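Local atomic coordinates of aclacinomycin-N/aclacinomycin-A oxidase (PDB entry 2IPI), a protein that uses bicovalently bound FAD and molecular oxygen to oxidise the terminal sugar of aclacinomycins in two successive steps of antibiotic biosynthesis. Residues Y60-A65 with V69-Q74; Q74-A77 with R81-V84; I104-M109 with F219-R224; V183-S188 with D509-A514. One frame throughout, in Å; residues are numbered along the deposited sequence.

In the fold
Interactions 1 to 3 lie in the FAD-binding part; interaction 4 ties it to the C-terminal berberine-like region. Interactions 1 and 2 fasten the early and middle turns, then the C-terminal part, of helix 65-78 to strands 58-61 and 82-85 of one sheet. Interaction 3 runs from strand 102-105 of that sheet, and the turn after it, to strand 221-227 of the antiparallel sheet. Interaction 4 packs the neighbouring strand 177-185 against the C-terminal loop. Interactions 2 to 4 are buried and largely apolar, without a hydrogen bond between their segments; interaction 1 runs from a buried alanine to an exposed glutamine and adds polar bonds. Beside interactions 2 and 3, backbone atoms bind the FAD.

Interaction 1: Y60-A65 with V69-Q74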
# COMPACT_ATOMS: atom_id res chain seq x y z
N TYR A 60 3.67 9.74 -22.93
CA TYR A 60 4.85 10.60 -22.85
C TYR A 60 5.85 9.99 -21.86
O TYR A 60 5.51 9.77 -20.70
CB TYR A 60 4.58 12.02 -22.36
CG TYR A 60 3.79 12.89 -23.30
CD1 TYR A 60 4.36 13.56 -24.37
CD2 TYR A 60 2.41 13.03 -23.08
CE1 TYR A 60 3.60 14.35 -25.22
CE2 TYR A 60 1.66 13.83 -23.92
CZ TYR A 60 2.25 14.48 -24.98
OH TYR A 60 1.43 15.25 -25.77
N VAL A 61 7.05 9.76 -22.37
CA VAL A 61 8.10 9.22 -21.50
C VAL A 61 9.04 10.34 -21.07
O VAL A 61 9.90 10.72 -21.88
CB VAL A 61 8.81 8.05 -22.19
CG1 VAL A 61 9.87 7.46 -21.28
CG2 VAL A 61 7.78 6.99 -22.56
N VAL A 62 8.83 10.81 -19.85
CA VAL A 62 9.46 11.94 -19.21
C VAL A 62 10.79 11.60 -18.50
O VAL A 62 11.00 10.48 -18.00
CB VAL A 62 8.56 12.58 -18.13
CG1 VAL A 62 7.36 13.30 -18.75
CG2 VAL A 62 8.07 11.55 -17.13
N HIS A 63 11.66 12.59 -18.45
CA HIS A 63 13.00 12.47 -17.85
C HIS A 63 13.27 13.63 -16.91
O HIS A 63 14.25 13.62 -16.14
CB HIS A 63 14.07 12.42 -18.94
CG HIS A 63 13.77 11.42 -20.02
ND1 HIS A 63 13.01 11.69 -21.14
CD2 HIS A 63 14.15 10.13 -20.13
CE1 HIS A 63 12.91 10.62 -21.89
NE2 HIS A 63 13.61 9.65 -21.32
N THR A 64 12.46 14.71 -16.93
CA THR A 64 12.65 15.78 -15.95
C THR A 64 11.32 16.46 -15.65
O THR A 64 10.37 16.38 -16.44
CB THR A 64 13.64 16.91 -16.35
OG1 THR A 64 13.10 17.56 -17.51
CG2 THR A 64 15.01 16.41 -16.75
N ALA A 65 11.27 17.16 -14.51
CA ALA A 65 10.07 17.86 -14.08
C ALA A 65 9.63 18.84 -15.16
O ALA A 65 8.44 18.98 -15.46
CB ALA A 65 10.31 18.56 -12.76
N VAL A 69 6.09 19.23 -17.01
CA VAL A 69 5.30 20.43 -17.29
C VAL A 69 4.86 20.46 -18.74
O VAL A 69 3.69 20.71 -19.06
CB VAL A 69 6.06 21.72 -16.93
CG1 VAL A 69 5.41 22.95 -17.56
CG2 VAL A 69 6.13 21.86 -15.42
N ASP A 70 5.78 20.20 -19.66
CA ASP A 70 5.52 20.22 -21.10
C ASP A 70 4.45 19.21 -21.47
O ASP A 70 3.50 19.55 -22.18
CB ASP A 70 6.86 20.00 -21.78
CG ASP A 70 6.88 19.56 -23.22
OD1 ASP A 70 5.82 19.63 -23.86
OD2 ASP A 70 7.97 19.15 -23.69
N ALA A 71 4.60 17.98 -20.99
CA ALA A 71 3.67 16.91 -21.31
C ALA A 71 2.24 17.24 -20.87
O ALA A 71 1.34 17.00 -21.68
CB ALA A 71 4.11 15.61 -20.65
N VAL A 72 2.11 17.74 -19.66
CA VAL A 72 0.79 18.18 -19.17
C VAL A 72 0.19 19.25 -20.06
O VAL A 72 -0.98 19.26 -20.48
CB VAL A 72 0.90 18.74 -17.75
CG1 VAL A 72 -0.48 19.18 -17.26
CG2 VAL A 72 1.49 17.73 -16.77
N ASN A 73 1.03 20.23 -20.38
CA ASN A 73 0.50 21.33 -21.20
C ASN A 73 0.09 20.79 -22.56
O ASN A 73 -0.94 21.20 -23.12
CB ASN A 73 1.51 22.46 -21.34
CG ASN A 73 1.70 23.24 -20.05
OD1 ASN A 73 0.77 23.48 -19.26
ND2 ASN A 73 2.95 23.64 -19.82
N GLN A 74 0.83 19.85 -23.13
CA GLN A 74 0.46 19.31 -24.45
C GLN A 74 -0.82 18.50 -24.40
O GLN A 74 -1.66 18.50 -25.32
CB GLN A 74 1.62 18.48 -25.00
CG GLN A 74 2.81 19.34 -25.44
CD GLN A 74 3.80 18.54 -26.28
OE1 GLN A 74 3.40 17.70 -27.10
NE2 GLN A 74 5.09 18.81 -26.10
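Ala65 O accepts the backbone N-H of Val69 at 2.8 Å with an angle of 159°, a first-turn bond of helix 65-78. Val69 CG2 sits beside the same carbonyl oxygen, 3.7 Å away. Just before, Thr64 holds the N-cap position, its OG1 taking the N-H of Gln67. Six residues on from Ala65, the methyl of Ala71 lies over one face of the Tyr60 ring, CB 4.1 Å from the ring centroid and displaced toward the rim near CG and CD2: a CH-pi contact. Val62 CG1, just past the strand, adds a looser touch to Ala71 CB at 4.4 Å. The far end of the tyrosine reaches Gln74, whose CB is 3.3 Å from Tyr60 OH. Its amide stands almost perpendicular to the ring, 82° between planes, and the bond from Tyr60 OH to Gln74 OE1 is weak at 3.4 Å. Gln74 NE2 turns back to Asp70 OD1 one helical turn earlier, a bond modelled too short for its length to be trusted. The inner part of the tyrosine is thus held by a methyl on its face, its hydroxyl only by a loose polar grip.

Interaction 2: Q74-A77 with R81-V84; sequences QAMA and RIAV. With FAD (flavin-adenine dinucleotide), chain F.
This contact closes a beta-alpha-beta crossover: helix 65-78 leads from strand 58-61 to strand 82-85, which runs parallel to it with strand 102-105 in between. The helix settles on the sheet here through Ala75 and Ile82. Ala75 CB points at the strand and lies against Ile82 CG1 at 3.7 Å, with CD1 of the same isoleucine slightly farther at 4.0 Å. The isoleucine offers that branch because CG1 stands opposite the carbonyl carbon, chi1 -70°, and the chain then runs on extended to CD1. Met76 adds a looser touch, its CG 4.4 Å from Ile82 CD1, so that the delta carbon is met by two consecutive helix residues. On the sheet side Ile82 also packs on Ala102 and Ile104 of the adjacent strand, and Ala75 reaches Ala102 as well. Two residues further along strand 82-85, Val84 belongs to the FAD pocket. Its carbonyl oxygen accepts the ribose hydroxyl O2B of FAD at 2.8 Å, while its CG1 lies 3.9 Å from N7A of the adenine. Ser86, next after the strand, supplies another hydrogen bond to the cofactor. No polar bond joins helix and strand here; they meet through a small methyl, a branched isoleucine and the edge of a methionine chain, which give close packing without directional demands. Polar recognition comes two residues on, where the main-chain carbonyl of Val84 holds the ribose of the cofactor.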
# COMPACT_ATOMS: atom_id res chain seq x y z
N GLN A 74 0.83 19.85 -23.13
CA GLN A 74 0.46 19.31 -24.45
C GLN A 74 -0.82 18.50 -24.40
O GLN A 74 -1.66 18.50 -25.32
CB GLN A 74 1.62 18.48 -25.00
CG GLN A 74 2.81 19.34 -25.44
CD GLN A 74 3.80 18.54 -26.28
OE1 GLN A 74 3.40 17.70 -27.10
NE2 GLN A 74 5.09 18.81 -26.10
N ALA A 75 -1.05 17.74 -23.33
CA ALA A 75 -2.29 16.97 -23.27
C ALA A 75 -3.50 17.85 -23.00
O ALA A 75 -4.62 17.61 -23.50
CB ALA A 75 -2.21 15.90 -22.18
N MET A 76 -3.31 18.90 -22.19
CA MET A 76 -4.48 19.75 -21.95
C MET A 76 -4.88 20.43 -23.26
O MET A 76 -6.06 20.49 -23.60
CB MET A 76 -4.21 20.77 -20.86
CG MET A 76 -3.81 20.14 -19.51
SD MET A 76 -3.62 21.36 -18.20
CE MET A 76 -5.29 22.06 -18.22
N ALA A 77 -3.89 20.91 -24.02
CA ALA A 77 -4.16 21.54 -25.31
C ALA A 77 -4.79 20.56 -26.29
O ALA A 77 -5.40 20.96 -27.28
CB ALA A 77 -2.88 22.14 -25.89
N ARG A 81 -7.39 13.24 -21.57
CA ARG A 81 -7.50 13.01 -20.13
C ARG A 81 -6.24 12.33 -19.63
O ARG A 81 -5.87 11.28 -20.16
CB ARG A 81 -8.72 12.15 -19.77
CG ARG A 81 -8.69 11.74 -18.30
CD ARG A 81 -9.55 10.51 -18.07
NE ARG A 81 -9.93 10.29 -16.67
CZ ARG A 81 -11.02 9.61 -16.31
NH1 ARG A 81 -11.83 9.10 -17.22
NH2 ARG A 81 -11.32 9.44 -15.04
N ILE A 82 -5.62 12.92 -18.61
CA ILE A 82 -4.27 12.51 -18.22
C ILE A 82 -4.23 11.41 -17.17
O ILE A 82 -5.10 11.41 -16.29
CB ILE A 82 -3.53 13.75 -17.67
CG1 ILE A 82 -3.18 14.77 -18.76
CG2 ILE A 82 -2.28 13.38 -16.91
CD1 ILE A 82 -2.70 16.09 -18.20
N ALA A 83 -3.22 10.53 -17.24
CA ALA A 83 -2.99 9.58 -16.15
C ALA A 83 -1.47 9.38 -15.95
O ALA A 83 -0.81 9.42 -16.98
CB ALA A 83 -3.66 8.25 -16.38
N VAL A 84 -1.04 9.21 -14.71
CA VAL A 84 0.38 8.96 -14.47
C VAL A 84 0.63 7.51 -14.04
O VAL A 84 -0.05 7.01 -13.16
CB VAL A 84 0.98 9.84 -13.36
CG1 VAL A 84 2.50 9.83 -13.47
CG2 VAL A 84 0.38 11.23 -13.43
PA FAD F . 0.84 3.07 -10.36
O1A FAD F . -0.17 2.35 -11.03
O2A FAD F . 1.79 3.66 -11.31
O5B FAD F . 0.23 4.18 -9.43
C5B FAD F . -0.79 3.93 -8.55
C4B FAD F . -1.58 5.21 -8.28
O4B FAD F . -0.69 6.26 -8.05
C3B FAD F . -2.38 5.65 -9.52
O3B FAD F . -3.49 6.39 -9.16
C2B FAD F . -1.41 6.56 -10.25
O2B FAD F . -1.99 7.48 -11.13
C1B FAD F . -0.72 7.20 -9.07
N9A FAD F . 0.61 7.77 -9.38
C8A FAD F . 1.63 7.14 -9.97
N7A FAD F . 2.67 7.95 -10.08
C5A FAD F . 2.30 9.13 -9.58
C6A FAD F . 2.96 10.34 -9.42
N6A FAD F . 4.19 10.42 -9.75
N1A FAD F . 2.33 11.36 -8.85
C2A FAD F . 1.09 11.19 -8.44
N3A FAD F . 0.44 10.05 -8.55
C4A FAD F . 1.01 9.04 -9.12
N1 FAD F . 1.24 -1.33 -0.51
C2 FAD F . 1.62 -1.18 0.80
O2 FAD F . 1.31 -0.29 1.46
N3 FAD F . 2.42 -2.15 1.35
C4 FAD F . 2.85 -3.25 0.63
O4 FAD F . 3.62 -4.01 1.14
C4X FAD F . 2.47 -3.38 -0.71
N5 FAD F . 2.83 -4.46 -1.46
C5X FAD F . 2.52 -4.55 -2.78
C6 FAD F . 2.99 -5.62 -3.54
C7 FAD F . 2.61 -5.73 -4.85
C7M FAD F . 3.24 -6.83 -5.64
C8 FAD F . 1.85 -4.73 -5.46
C8M FAD F . 1.72 -4.70 -6.97
C9 FAD F . 1.42 -3.68 -4.67
C9A FAD F . 1.71 -3.58 -3.33
N10 FAD F . 1.24 -2.53 -2.57
C10 FAD F . 1.66 -2.40 -1.27
C1' FAD F . -0.02 -1.81 -2.91
C2' FAD F . 0.13 -0.58 -3.81
O2' FAD F . -0.26 -0.69 -5.14
C3' FAD F . 1.50 0.05 -3.77
O3' FAD F . 1.89 0.38 -2.47
C4' FAD F . 1.41 1.21 -4.81
O4' FAD F . 0.15 1.67 -5.07
C5' FAD F . 2.04 1.04 -6.17
O5' FAD F . 2.08 2.26 -6.84
P FAD F . 2.67 2.23 -8.29
O1P FAD F . 3.43 3.41 -8.54
O2P FAD F . 3.41 1.05 -8.42
O3P FAD F . 1.48 2.07 -9.31

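Interaction 3: I104-M109 with F219-R224. With FAD (flavin-adenine dinucleotide), chain F.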
# COMPACT_ATOMS: atom_id res chain seq x y z
N ILE A 104 1.35 9.62 -18.72
CA ILE A 104 2.73 10.07 -18.49
C ILE A 104 3.43 9.03 -17.62
O ILE A 104 3.01 8.80 -16.48
CB ILE A 104 2.79 11.47 -17.87
CG1 ILE A 104 2.15 11.62 -16.49
CG2 ILE A 104 2.12 12.48 -18.82
CD1 ILE A 104 0.70 12.05 -16.60
N ASP A 105 4.43 8.42 -18.20
CA ASP A 105 5.20 7.33 -17.63
C ASP A 105 6.55 7.82 -17.10
O ASP A 105 7.35 8.41 -17.84
CB ASP A 105 5.46 6.24 -18.68
CG ASP A 105 5.94 4.95 -18.01
OD1 ASP A 105 5.35 3.90 -18.31
OD2 ASP A 105 6.87 4.99 -17.19
N MET A 106 6.76 7.61 -15.81
CA MET A 106 7.88 8.19 -15.08
C MET A 106 9.00 7.19 -14.85
O MET A 106 9.93 7.49 -14.10
CB MET A 106 7.40 8.72 -13.72
CG MET A 106 5.97 9.28 -13.78
SD MET A 106 6.01 11.08 -13.85
CE MET A 106 5.26 11.38 -15.44
N SER A 107 8.88 6.03 -15.45
CA SER A 107 9.75 4.89 -15.17
C SER A 107 11.20 5.13 -15.52
O SER A 107 12.08 4.39 -15.06
CB SER A 107 9.22 3.67 -15.93
OG SER A 107 9.37 3.87 -17.33
N GLN A 108 11.48 6.16 -16.33
CA GLN A 108 12.85 6.53 -16.65
C GLN A 108 13.45 7.43 -15.57
O GLN A 108 14.65 7.74 -15.58
CB GLN A 108 12.94 7.21 -18.02
CG GLN A 108 12.63 6.38 -19.25
CD GLN A 108 13.57 5.23 -19.48
OE1 GLN A 108 13.88 4.50 -18.53
NE2 GLN A 108 14.05 5.01 -20.70
N MET A 109 12.67 7.86 -14.60
CA MET A 109 13.11 8.79 -13.56
C MET A 109 13.23 8.13 -12.19
O MET A 109 12.23 8.19 -11.47
CB MET A 109 12.11 9.96 -13.45
CG MET A 109 11.96 10.77 -14.72
SD MET A 109 10.76 12.13 -14.51
CE MET A 109 11.67 13.12 -13.31
N PHE A 219 -3.70 15.12 -6.93
CA PHE A 219 -3.20 16.46 -6.56
C PHE A 219 -2.16 17.05 -7.50
O PHE A 219 -1.70 18.19 -7.28
CB PHE A 219 -2.62 16.36 -5.16
CG PHE A 219 -3.61 15.92 -4.11
CD1 PHE A 219 -4.59 16.79 -3.68
CD2 PHE A 219 -3.56 14.65 -3.55
CE1 PHE A 219 -5.50 16.43 -2.72
CE2 PHE A 219 -4.47 14.29 -2.57
CZ PHE A 219 -5.43 15.17 -2.15
N GLY A 220 -1.81 16.36 -8.57
CA GLY A 220 -0.76 16.75 -9.48
C GLY A 220 0.23 15.61 -9.69
O GLY A 220 -0.06 14.48 -9.28
N ILE A 221 1.37 15.86 -10.32
CA ILE A 221 2.33 14.76 -10.56
C ILE A 221 3.59 14.97 -9.74
O ILE A 221 4.29 15.97 -9.92
CB ILE A 221 2.66 14.61 -12.06
CG1 ILE A 221 1.41 14.30 -12.88
CG2 ILE A 221 3.76 13.57 -12.30
CD1 ILE A 221 1.65 14.27 -14.37
N VAL A 222 3.87 14.03 -8.83
CA VAL A 222 5.09 14.11 -8.03
C VAL A 222 6.31 13.80 -8.89
O VAL A 222 6.40 12.77 -9.56
CB VAL A 222 5.02 13.15 -6.84
CG1 VAL A 222 6.31 13.15 -6.05
CG2 VAL A 222 3.88 13.56 -5.92
N THR A 223 7.30 14.67 -8.88
CA THR A 223 8.49 14.54 -9.70
C THR A 223 9.71 14.16 -8.85
O THR A 223 10.75 13.78 -9.40
CB THR A 223 8.77 15.85 -10.45
OG1 THR A 223 10.05 15.83 -11.09
CG2 THR A 223 8.83 17.01 -9.46
N ARG A 224 9.55 14.26 -7.55
CA ARG A 224 10.60 13.97 -6.58
C ARG A 224 10.10 14.06 -5.14
O ARG A 224 9.39 14.99 -4.75
CB ARG A 224 11.78 14.95 -6.72
CG ARG A 224 12.90 14.61 -5.74
CD ARG A 224 14.11 15.49 -5.96
NE ARG A 224 14.68 15.27 -7.28
CZ ARG A 224 15.14 16.12 -8.17
NH1 ARG A 224 15.12 17.42 -7.91
NH2 ARG A 224 15.62 15.66 -9.31
PA FAD F . 0.84 3.07 -10.36
O1A FAD F . -0.17 2.35 -11.03
O2A FAD F . 1.79 3.66 -11.31
O5B FAD F . 0.23 4.18 -9.43
C5B FAD F . -0.79 3.93 -8.55
C4B FAD F . -1.58 5.21 -8.28
O4B FAD F . -0.69 6.26 -8.05
C3B FAD F . -2.38 5.65 -9.52
O3B FAD F . -3.49 6.39 -9.16
C2B FAD F . -1.41 6.56 -10.25
O2B FAD F . -1.99 7.48 -11.13
C1B FAD F . -0.72 7.20 -9.07
N9A FAD F . 0.61 7.77 -9.38
C8A FAD F . 1.63 7.14 -9.97
N7A FAD F . 2.67 7.95 -10.08
C5A FAD F . 2.30 9.13 -9.58
C6A FAD F . 2.96 10.34 -9.42
N6A FAD F . 4.19 10.42 -9.75
N1A FAD F . 2.33 11.36 -8.85
C2A FAD F . 1.09 11.19 -8.44
N3A FAD F . 0.44 10.05 -8.55
C4A FAD F . 1.01 9.04 -9.12
N1 FAD F . 1.24 -1.33 -0.51
C2 FAD F . 1.62 -1.18 0.80
O2 FAD F . 1.31 -0.29 1.46
N3 FAD F . 2.42 -2.15 1.35
C4 FAD F . 2.85 -3.25 0.63
O4 FAD F . 3.62 -4.01 1.14
C4X FAD F . 2.47 -3.38 -0.71
N5 FAD F . 2.83 -4.46 -1.46
C5X FAD F . 2.52 -4.55 -2.78
C6 FAD F . 2.99 -5.62 -3.54
C7 FAD F . 2.61 -5.73 -4.85
C7M FAD F . 3.24 -6.83 -5.64
C8 FAD F . 1.85 -4.73 -5.46
C8M FAD F . 1.72 -4.70 -6.97
C9 FAD F . 1.42 -3.68 -4.67
C9A FAD F . 1.71 -3.58 -3.33
N10 FAD F . 1.24 -2.53 -2.57
C10 FAD F . 1.66 -2.40 -1.27
C1' FAD F . -0.02 -1.81 -2.91
C2' FAD F . 0.13 -0.58 -3.81
O2' FAD F . -0.26 -0.69 -5.14
C3' FAD F . 1.50 0.05 -3.77
O3' FAD F . 1.89 0.38 -2.47
C4' FAD F . 1.41 1.21 -4.81
O4' FAD F . 0.15 1.67 -5.07
C5' FAD F . 2.04 1.04 -6.17
O5' FAD F . 2.08 2.26 -6.84
P FAD F . 2.67 2.23 -8.29
O1P FAD F . 3.43 3.41 -8.54
O2P FAD F . 3.41 1.05 -8.42
O3P FAD F . 1.48 2.07 -9.31
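Ile104 and Ile221 reach toward each other tip to tip, CD1 to CD1 at 3.3 Å, tighter than usual for two methyls. Ile104 CG1 is wedged between its backbone N and carbonyl carbon, chi1 62°, and chi2 is off a staggered value, so this end of the model is strained and the short distance doubtful in detail. The other branch of Ile221, CG2, takes Met106 SD at 3.7 Å; the methionine chain bends at chi2 and chi3 as it crosses the isoleucine. Farther along, Met109 CE lies 3.9 Å from Thr223 OG1.

Behind these side chains, the turn Met106 to Met109 is type I, closed by Met109 N to Met106 O at 2.8 Å. An Asx turn steadies its start: Asp105 OD2 accepts Ser107 N nearly along its C-O axis and Ser107 OG from above the carboxylate plane, while OD1 pairs with Arg46. On strand 221-227, Thr223 and Arg224 form a classic beta bulge opposite Glu181. Between Ile221 and Thr223, the main chain of Val222 meets the adenine: its N donates to FAD N1A at 3.1 Å, and FAD N6A donates to its O at 3.2 Å. Thus Ile221 packs on strand 102-105 and the methionine after it, while Val222 offers the adenine a donor and acceptor pair consistent with selection for its N1 and amino group.

Interaction 4: V183-S188 with D509-A514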
# COMPACT_ATOMS: atom_id res chain seq x y z
N VAL A 183 4.03 18.61 -10.06
CA VAL A 183 3.55 19.44 -11.17
C VAL A 183 2.02 19.54 -11.00
O VAL A 183 1.31 18.54 -11.04
CB VAL A 183 3.94 18.93 -12.55
CG1 VAL A 183 3.24 19.69 -13.66
CG2 VAL A 183 5.45 19.02 -12.76
N VAL A 184 1.57 20.77 -10.80
CA VAL A 184 0.18 21.17 -10.63
C VAL A 184 -0.29 22.08 -11.76
O VAL A 184 0.51 22.55 -12.56
CB VAL A 184 0.03 21.87 -9.28
CG1 VAL A 184 0.34 20.90 -8.13
CG2 VAL A 184 0.94 23.08 -9.17
N VAL A 185 -1.60 22.30 -11.87
CA VAL A 185 -2.15 23.14 -12.94
C VAL A 185 -2.99 24.26 -12.31
O VAL A 185 -3.78 24.01 -11.40
CB VAL A 185 -2.99 22.35 -13.96
CG1 VAL A 185 -3.71 23.30 -14.91
CG2 VAL A 185 -2.12 21.37 -14.74
N ASP A 186 -2.75 25.45 -12.83
CA ASP A 186 -3.31 26.73 -12.53
C ASP A 186 -4.82 26.83 -12.75
O ASP A 186 -5.30 26.10 -13.60
CB ASP A 186 -2.69 27.80 -13.46
CG ASP A 186 -1.83 28.73 -12.62
OD1 ASP A 186 -2.06 28.74 -11.39
OD2 ASP A 186 -0.96 29.40 -13.20
N ALA A 187 -5.46 27.73 -12.03
CA ALA A 187 -6.83 28.13 -12.34
C ALA A 187 -6.90 28.68 -13.77
O ALA A 187 -7.91 28.49 -14.45
CB ALA A 187 -7.36 29.15 -11.34
N SER A 188 -5.85 29.35 -14.19
CA SER A 188 -5.62 29.94 -15.50
C SER A 188 -5.30 28.92 -16.59
O SER A 188 -5.24 29.27 -17.77
CB SER A 188 -4.46 30.94 -15.39
OG SER A 188 -3.21 30.31 -15.61
N ASP A 509 -9.66 20.39 -11.94
CA ASP A 509 -9.92 18.93 -11.89
C ASP A 509 -9.22 18.20 -13.02
O ASP A 509 -9.79 17.45 -13.83
CB ASP A 509 -11.43 18.64 -11.94
CG ASP A 509 -11.81 17.24 -11.47
OD1 ASP A 509 -11.07 16.61 -10.68
OD2 ASP A 509 -13.01 16.85 -11.58
N VAL A 510 -7.90 18.42 -13.13
CA VAL A 510 -7.15 17.85 -14.24
C VAL A 510 -6.77 16.41 -13.93
O VAL A 510 -6.68 15.59 -14.85
CB VAL A 510 -5.94 18.75 -14.56
CG1 VAL A 510 -4.99 18.13 -15.55
CG2 VAL A 510 -6.49 20.06 -15.14
N PHE A 511 -6.58 16.17 -12.64
CA PHE A 511 -6.21 14.86 -12.10
C PHE A 511 -7.36 14.21 -11.35
O PHE A 511 -7.86 14.65 -10.32
CB PHE A 511 -4.98 15.00 -11.18
CG PHE A 511 -3.90 15.80 -11.91
CD1 PHE A 511 -3.75 17.15 -11.70
CD2 PHE A 511 -3.07 15.17 -12.83
CE1 PHE A 511 -2.79 17.90 -12.35
CE2 PHE A 511 -2.13 15.92 -13.49
CZ PHE A 511 -1.98 17.27 -13.29
N ARG A 512 -7.83 13.11 -11.95
CA ARG A 512 -9.02 12.44 -11.47
C ARG A 512 -9.00 10.96 -11.87
O ARG A 512 -8.18 10.58 -12.70
CB ARG A 512 -10.26 13.12 -12.06
N HIS A 513 -9.89 10.19 -11.28
CA HIS A 513 -10.13 8.78 -11.53
C HIS A 513 -11.33 8.38 -10.67
O HIS A 513 -11.79 9.26 -9.93
CB HIS A 513 -8.95 7.86 -11.24
CG HIS A 513 -8.36 7.99 -9.87
ND1 HIS A 513 -7.13 8.57 -9.64
CD2 HIS A 513 -8.84 7.64 -8.65
CE1 HIS A 513 -6.87 8.56 -8.33
NE2 HIS A 513 -7.89 8.00 -7.71
N ALA A 514 -11.78 7.14 -10.75
CA ALA A 514 -12.97 6.66 -10.07
C ALA A 514 -12.97 6.93 -8.58
O ALA A 514 -14.00 7.28 -7.99
CB ALA A 514 -13.19 5.17 -10.33
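Plain apolar packing joins the sheet of the FAD-binding part to the C-terminal loop that follows helix 495-505, within the berberine-like region of the chain. Val185, at the end of strand 177-185, faces two consecutive loop residues: its CG1 meets Val510, while its CG2 lies between Val510 and the Phe511 ring. Val185 CG1 is 4.3 Å from Val510 CG2, and Val185 CG2 is equally far from Phe511 CE1, approaching the ring obliquely. The end of the same ring reaches back along the strand, where Phe511 CZ comes 4.2 Å from Val183 O. With CG turned beside the backbone N, chi1 -49°, the ring of Phe511 lies against its own predecessor: Val510 CG1 sits 3.8 Å above the ring plane, toward its rim. Valine and phenylalanine therefore present themselves to the strand as one packed pair. The fit between the segments is relaxed, and no hydrogen bond joins them. Polar partners behind the loop brace it: the two carboxylate oxygens of Asp506 take the N-H groups of Val510 and Phe511, and Lys502 NZ joins Asp509 OD1 to Phe511 O. Helix 65-78 also packs on these strand valines, with Val68 and Val69 against Val183 and with Val72 and Met76 against Val185. Strand 221-227 runs alongside, hydrogen-bonded to Val183 through Ile221, so the Phe511 ring rests across the two neighbouring strands, on Val185, Gly220 and Ile221, with Ile221 CG1 3.9 Å from Phe511 CE2.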